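Long-range contacts in endo-xylogalacturonan hydrolase A (PDB 4C2L), which hydrolyses the galacturonic acid backbone of xylogalacturonan, a heavily xylose-substituted component of the hairy regions of pectin: residues A[99-105]-A[141-147]; A[161-165]-A[194-199]. All blocks are in the same frame, centred on the assembly; numbering follows the deposited sequence.

Overall arrangement
Both contacts join successive turns of the right-handed parallel beta-helix of glycoside hydrolase family 28. Contact 1 pairs strands 102-105 and 142-147. Contact 2 joins the turn that follows strand 159-162 to the corner between strands 191-196 and 199-207. Their centres are about 13 Å apart. They touch where Gly141 O packs on Ala165 CB, 4.1 Å away, and strands 142-152 and 159-162 follow each other in the chain. Both lie away from Asp210 and His233, the catalytic residues inferred by similarity. An N-acetylglucosamine of a glycan attached to the protein touches Tyr198 of contact 2; the side chain of Thr197 is about 9 Å from a bound N-acetylglucosamine.

Contact 1 of 2, residues A[99-105]-A[141-147]; sequences VDGLKLR and GSNLEIS
Leu102 and Leu144 face each other on the interior side of two parallel strands, 102-105 and 142-147. Leu144 reaches across with its CD2 branch. That methyl lies 3.6 Å from Leu102 CB and also meets Val99 CG1 at 4.0 Å, the side chains of Val99 and Leu144 crossing at about a right angle. Leu104 and Ile146 continue this apolar face more loosely, with CD2 of Leu104 4.5 Å from CG2 of Ile146. Ile138 and Leu136 of strand 134-139 cover Ile146, and Ile72 packs on Leu102 and Leu104. The backbones are joined by six hydrogen bonds. Leu104 N to Glu145 O is the straightest, at 171°.

The opposite face is polar and more open to solvent. At one end Ser142 OG donates to Asp100 OD1 over 2.7 Å, on the anti side and 30° out of the carboxylate plane. At the other, Glu145 has CG anti to its backbone N (chi1 -174°), and a bend at chi2 lays the carboxylate toward strand 102-105. Its OE1 comes 3.6 Å from Lys103 CB, while OE2 accepts a short bond from Ser147 OG, on the syn side but out of the carboxylate plane. Arg105 passes it without a salt bridge: NE stays 4.8 Å from Glu145 OE1 and pairs with Asp71 instead. Lys103 CD lies over one face of the Arg105 guanidinium.

The chemistry is that of a beta-helix wall: aliphatic residues stack inward, while outside the nearby Arg105 would probably ease the charge of Glu145 without a direct bond, its salt bridge going to Asp71.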
loop_
_atom_site.group_PDB
_atom_site.type_symbol
_atom_site.label_atom_id
_atom_site.label_comp_id
_atom_site.label_asym_id
_atom_site.label_seq_id
_atom_site.Cartn_x
_atom_site.Cartn_y
_atom_site.Cartn_z
ATOM N N VAL A 99 11.059 16.379 -4.803
ATOM C CA VAL A 99 12.466 16.167 -4.546
ATOM C C VAL A 99 13.008 15.370 -5.717
ATOM O O VAL A 99 12.396 14.384 -6.123
ATOM C CB VAL A 99 12.673 15.417 -3.214
ATOM C CG1 VAL A 99 14.104 14.903 -3.083
ATOM C CG2 VAL A 99 12.299 16.339 -2.059
ATOM N N ASP A 100 14.121 15.841 -6.280
ATOM C CA ASP A 100 14.803 15.131 -7.355
ATOM C C ASP A 100 16.114 14.571 -6.834
ATOM O O ASP A 100 17.038 15.321 -6.531
ATOM C CB ASP A 100 15.058 16.079 -8.533
ATOM C CG ASP A 100 13.775 16.639 -9.107
ATOM O OD1 ASP A 100 12.890 15.833 -9.460
ATOM O OD2 ASP A 100 13.642 17.882 -9.210
ATOM N N GLY A 101 16.183 13.249 -6.712
ATOM C CA GLY A 101 17.405 12.590 -6.280
ATOM C C GLY A 101 17.448 12.485 -4.777
ATOM O O GLY A 101 17.915 13.387 -4.096
ATOM N N LEU A 102 16.921 11.395 -4.249
ATOM C CA LEU A 102 16.978 11.164 -2.829
ATOM C C LEU A 102 17.294 9.703 -2.598
ATOM O O LEU A 102 16.780 8.832 -3.298
ATOM C CB LEU A 102 15.639 11.519 -2.166
ATOM C CG LEU A 102 15.401 10.835 -0.813
ATOM C CD1 LEU A 102 16.095 11.606 0.296
ATOM C CD2 LEU A 102 13.933 10.626 -0.491
ATOM N N LYS A 103 18.148 9.450 -1.620
ATOM C CA LYS A 103 18.290 8.108 -1.070
ATOM C C LYS A 103 17.962 8.211 0.411
ATOM O O LYS A 103 18.599 8.972 1.142
ATOM C CB LYS A 103 19.709 7.570 -1.264
ATOM C CG LYS A 103 20.213 7.661 -2.699
ATOM C CD LYS A 103 21.655 7.173 -2.794
ATOM C CE LYS A 103 22.304 7.582 -4.112
ATOM N NZ LYS A 103 22.757 9.002 -4.054
ATOM N N LEU A 104 16.949 7.478 0.840
ATOM C CA LEU A 104 16.599 7.409 2.247
ATOM C C LEU A 104 16.809 5.966 2.610
ATOM O O LEU A 104 16.021 5.091 2.219
ATOM C CB LEU A 104 15.139 7.829 2.480
ATOM C CG LEU A 104 14.572 7.729 3.908
ATOM C CD1 LEU A 104 15.270 8.689 4.858
ATOM C CD2 LEU A 104 13.075 8.018 3.924
ATOM N N ARG A 105 17.887 5.698 3.325
ATOM C CA ARG A 105 18.307 4.297 3.423
ATOM C C ARG A 105 19.026 3.967 4.696
ATOM O O ARG A 105 19.633 4.834 5.308
ATOM C CB ARG A 105 19.175 3.956 2.221
ATOM C CG ARG A 105 20.406 4.835 2.056
ATOM C CD ARG A 105 21.138 4.405 0.789
ATOM N NE ARG A 105 22.365 5.154 0.599
ATOM C CZ ARG A 105 23.347 4.759 -0.204
ATOM N NH1 ARG A 105 23.238 3.606 -0.865
ATOM N NH2 ARG A 105 24.428 5.507 -0.331
ATOM N N GLY A 141 8.428 14.957 -7.940
ATOM C CA GLY A 141 9.846 14.674 -7.933
ATOM C C GLY A 141 10.211 13.425 -8.716
ATOM O O GLY A 141 9.399 12.886 -9.476
ATOM N N SER A 142 11.438 12.970 -8.516
ATOM C CA SER A 142 12.008 11.903 -9.329
ATOM C C SER A 142 13.227 11.280 -8.676
ATOM O O SER A 142 13.887 11.915 -7.841
ATOM C CB SER A 142 12.382 12.447 -10.712
ATOM O OG SER A 142 13.388 13.454 -10.625
ATOM N N ASN A 143 13.538 10.046 -9.086
ATOM C CA ASN A 143 14.760 9.363 -8.691
ATOM C C ASN A 143 14.886 9.279 -7.171
ATOM O O ASN A 143 15.797 9.851 -6.575
ATOM C CB ASN A 143 15.989 10.056 -9.318
ATOM C CG ASN A 143 15.891 10.164 -10.838
ATOM O OD1 ASN A 143 16.229 11.199 -11.430
ATOM N ND2 ASN A 143 15.421 9.108 -11.473
ATOM N N LEU A 144 13.930 8.596 -6.555
ATOM C CA LEU A 144 13.883 8.445 -5.113
ATOM C C LEU A 144 14.094 6.985 -4.783
ATOM O O LEU A 144 13.474 6.114 -5.391
ATOM C CB LEU A 144 12.530 8.903 -4.573
ATOM C CG LEU A 144 12.072 10.279 -5.097
ATOM C CD1 LEU A 144 10.607 10.530 -4.810
ATOM C CD2 LEU A 144 12.926 11.389 -4.516
ATOM N N GLU A 145 14.958 6.728 -3.810
ATOM C CA GLU A 145 15.291 5.364 -3.429
ATOM C C GLU A 145 15.126 5.254 -1.913
ATOM O O GLU A 145 15.683 6.065 -1.163
ATOM C CB GLU A 145 16.732 5.061 -3.881
ATOM C CG GLU A 145 17.186 3.627 -3.681
ATOM C CD GLU A 145 17.910 3.375 -2.360
ATOM O OE1 GLU A 145 18.201 4.328 -1.588
ATOM O OE2 GLU A 145 18.210 2.192 -2.100
ATOM N N ILE A 146 14.322 4.285 -1.479
ATOM C CA ILE A 146 14.024 4.054 -0.075
ATOM C C ILE A 146 14.369 2.598 0.216
ATOM O O ILE A 146 13.762 1.691 -0.346
ATOM C CB ILE A 146 12.533 4.312 0.256
ATOM C CG1 ILE A 146 12.099 5.708 -0.226
ATOM C CG2 ILE A 146 12.273 4.181 1.758
ATOM C CD1 ILE A 146 11.654 5.722 -1.676
ATOM N N SER A 147 15.323 2.359 1.114
ATOM C CA SER A 147 15.832 0.994 1.248
ATOM C C SER A 147 16.467 0.651 2.582
ATOM O O SER A 147 16.996 1.514 3.279
ATOM C CB SER A 147 16.848 0.719 0.140
ATOM O OG SER A 147 18.031 1.489 0.323
#

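Contact 2 of 2, residues A[161-165]-A[194-199]; sequences VKGGA and GESTYV
Val161 meets Ser196 and Val199 through a single methyl, CG1. This branch is anti to the backbone N (chi1 179°) and lies 3.8 Å from Ser196 CB and 4.1 Å from Val199 CG2. The two valines run past each other in opposite directions. Ser196 turns its hydroxyl back to its own chain, where OG donates to Gly194 O from above the carbonyl plane.

Glu195 is oriented differently. Its extended chain runs beside the glycines of the type I' turn from Lys162 to Ala165, with CD 3.6 Å from Gly164 N. A water links Glu195 OE1 to Gly163 N. The backbone carbonyl of Glu195 also holds the turn: Gly164 N donates to Glu195 O over 2.8 Å, although the donor sits 54° out of the carbonyl plane.

Two further backbone bonds bracket the turn, Gly194 N to Val161 O at 2.7 Å and Thr197 N to Ala165 O at 3.1 Å. Thr197 OG1 bonds to Thr166 OG1 and shares a second water with Gly164 O.

The contact lies at a corner of the beta-helix. Strand 159-162 runs between strands 134-139 and 191-196, and Ala165 packs on Ile138. Phe170 touches Val161, and Val168 touches Val199, both from strand 168-176. At the corner itself, Tyr198 sets its ring nearly parallel to that of Tyr221 in the next turn.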
loop_
_atom_site.group_PDB
_atom_site.type_symbol
_atom_site.label_atom_id
_atom_site.label_comp_id
_atom_site.label_asym_id
_atom_site.label_seq_id
_atom_site.Cartn_x
_atom_site.Cartn_y
_atom_site.Cartn_z
ATOM N N VAL A 161 2.804 7.327 -2.815
ATOM C CA VAL A 161 3.499 7.987 -3.914
ATOM C C VAL A 161 2.413 8.563 -4.799
ATOM O O VAL A 161 1.494 7.849 -5.223
ATOM C CB VAL A 161 4.366 6.997 -4.732
ATOM C CG1 VAL A 161 5.059 7.719 -5.887
ATOM C CG2 VAL A 161 5.406 6.322 -3.840
ATOM N N LYS A 162 2.494 9.866 -5.040
ATOM C CA LYS A 162 1.548 10.517 -5.929
ATOM C C LYS A 162 2.172 11.761 -6.552
ATOM O O LYS A 162 3.396 11.896 -6.569
ATOM C CB LYS A 162 0.251 10.843 -5.202
ATOM C CG LYS A 162 0.386 11.907 -4.145
ATOM C CD LYS A 162 -0.994 12.198 -3.560
ATOM C CE LYS A 162 -1.429 11.058 -2.661
ATOM N NZ LYS A 162 -2.861 11.235 -2.302
ATOM N N GLY A 163 1.332 12.632 -7.099
ATOM C CA GLY A 163 1.793 13.896 -7.682
ATOM C C GLY A 163 2.687 13.787 -8.908
ATOM O O GLY A 163 3.418 14.737 -9.225
ATOM N N GLY A 164 2.645 12.645 -9.594
ATOM C CA GLY A 164 3.467 12.432 -10.793
ATOM C C GLY A 164 4.923 12.109 -10.515
ATOM O O GLY A 164 5.777 12.261 -11.402
ATOM N N ALA A 165 5.225 11.638 -9.298
ATOM C CA ALA A 165 6.571 11.153 -8.969
ATOM C C ALA A 165 7.006 10.150 -10.022
ATOM O O ALA A 165 6.166 9.396 -10.541
ATOM C CB ALA A 165 6.586 10.496 -7.588
ATOM N N GLY A 194 -0.259 6.072 -6.249
ATOM C CA GLY A 194 -1.165 6.849 -7.079
ATOM C C GLY A 194 -0.443 7.397 -8.295
ATOM O O GLY A 194 0.352 6.690 -8.932
ATOM N N GLU A 195 -0.714 8.667 -8.608
ATOM C CA GLU A 195 -0.206 9.298 -9.815
ATOM C C GLU A 195 1.311 9.266 -9.836
ATOM O O GLU A 195 1.979 9.995 -9.081
ATOM C CB GLU A 195 -0.703 10.745 -9.900
ATOM C CG GLU A 195 -0.413 11.394 -11.245
ATOM C CD GLU A 195 -0.546 12.908 -11.217
ATOM O OE1 GLU A 195 -0.913 13.486 -10.172
ATOM O OE2 GLU A 195 -0.265 13.529 -12.260
ATOM N N SER A 196 1.859 8.398 -10.688
ATOM C CA SER A 196 3.288 8.170 -10.735
ATOM C C SER A 196 3.600 7.283 -11.914
ATOM O O SER A 196 2.697 6.663 -12.484
ATOM C CB SER A 196 3.779 7.477 -9.444
ATOM O OG SER A 196 3.108 6.240 -9.254
ATOM N N THR A 197 4.874 7.217 -12.266
ATOM C CA THR A 197 5.361 6.261 -13.259
ATOM C C THR A 197 6.672 5.656 -12.789
ATOM O O THR A 197 7.476 6.337 -12.155
ATOM C CB THR A 197 5.582 6.927 -14.636
ATOM O OG1 THR A 197 6.496 8.018 -14.487
ATOM C CG2 THR A 197 4.266 7.439 -15.207
ATOM N N TYR A 198 6.881 4.385 -13.121
ATOM C CA TYR A 198 8.124 3.666 -12.853
ATOM C C TYR A 198 8.412 3.601 -11.357
ATOM O O TYR A 198 9.471 4.026 -10.872
ATOM C CB TYR A 198 9.301 4.246 -13.655
ATOM C CG TYR A 198 8.948 4.454 -15.114
ATOM C CD1 TYR A 198 8.738 3.364 -15.967
ATOM C CD2 TYR A 198 8.814 5.736 -15.633
ATOM C CE1 TYR A 198 8.394 3.560 -17.301
ATOM C CE2 TYR A 198 8.485 5.944 -16.967
ATOM C CZ TYR A 198 8.272 4.856 -17.789
ATOM O OH TYR A 198 7.930 5.087 -19.114
ATOM N N VAL A 199 7.437 3.074 -10.632
ATOM C CA VAL A 199 7.601 2.761 -9.219
ATOM C C VAL A 199 7.913 1.271 -9.115
ATOM O O VAL A 199 7.248 0.441 -9.750
ATOM C CB VAL A 199 6.326 3.105 -8.414
ATOM C CG1 VAL A 199 6.439 2.620 -6.974
ATOM C CG2 VAL A 199 6.072 4.613 -8.438
HETATM O O HOH W 1 -1.530 13.041 -7.285
HETATM O O HOH W 2 5.278 10.375 -13.579
#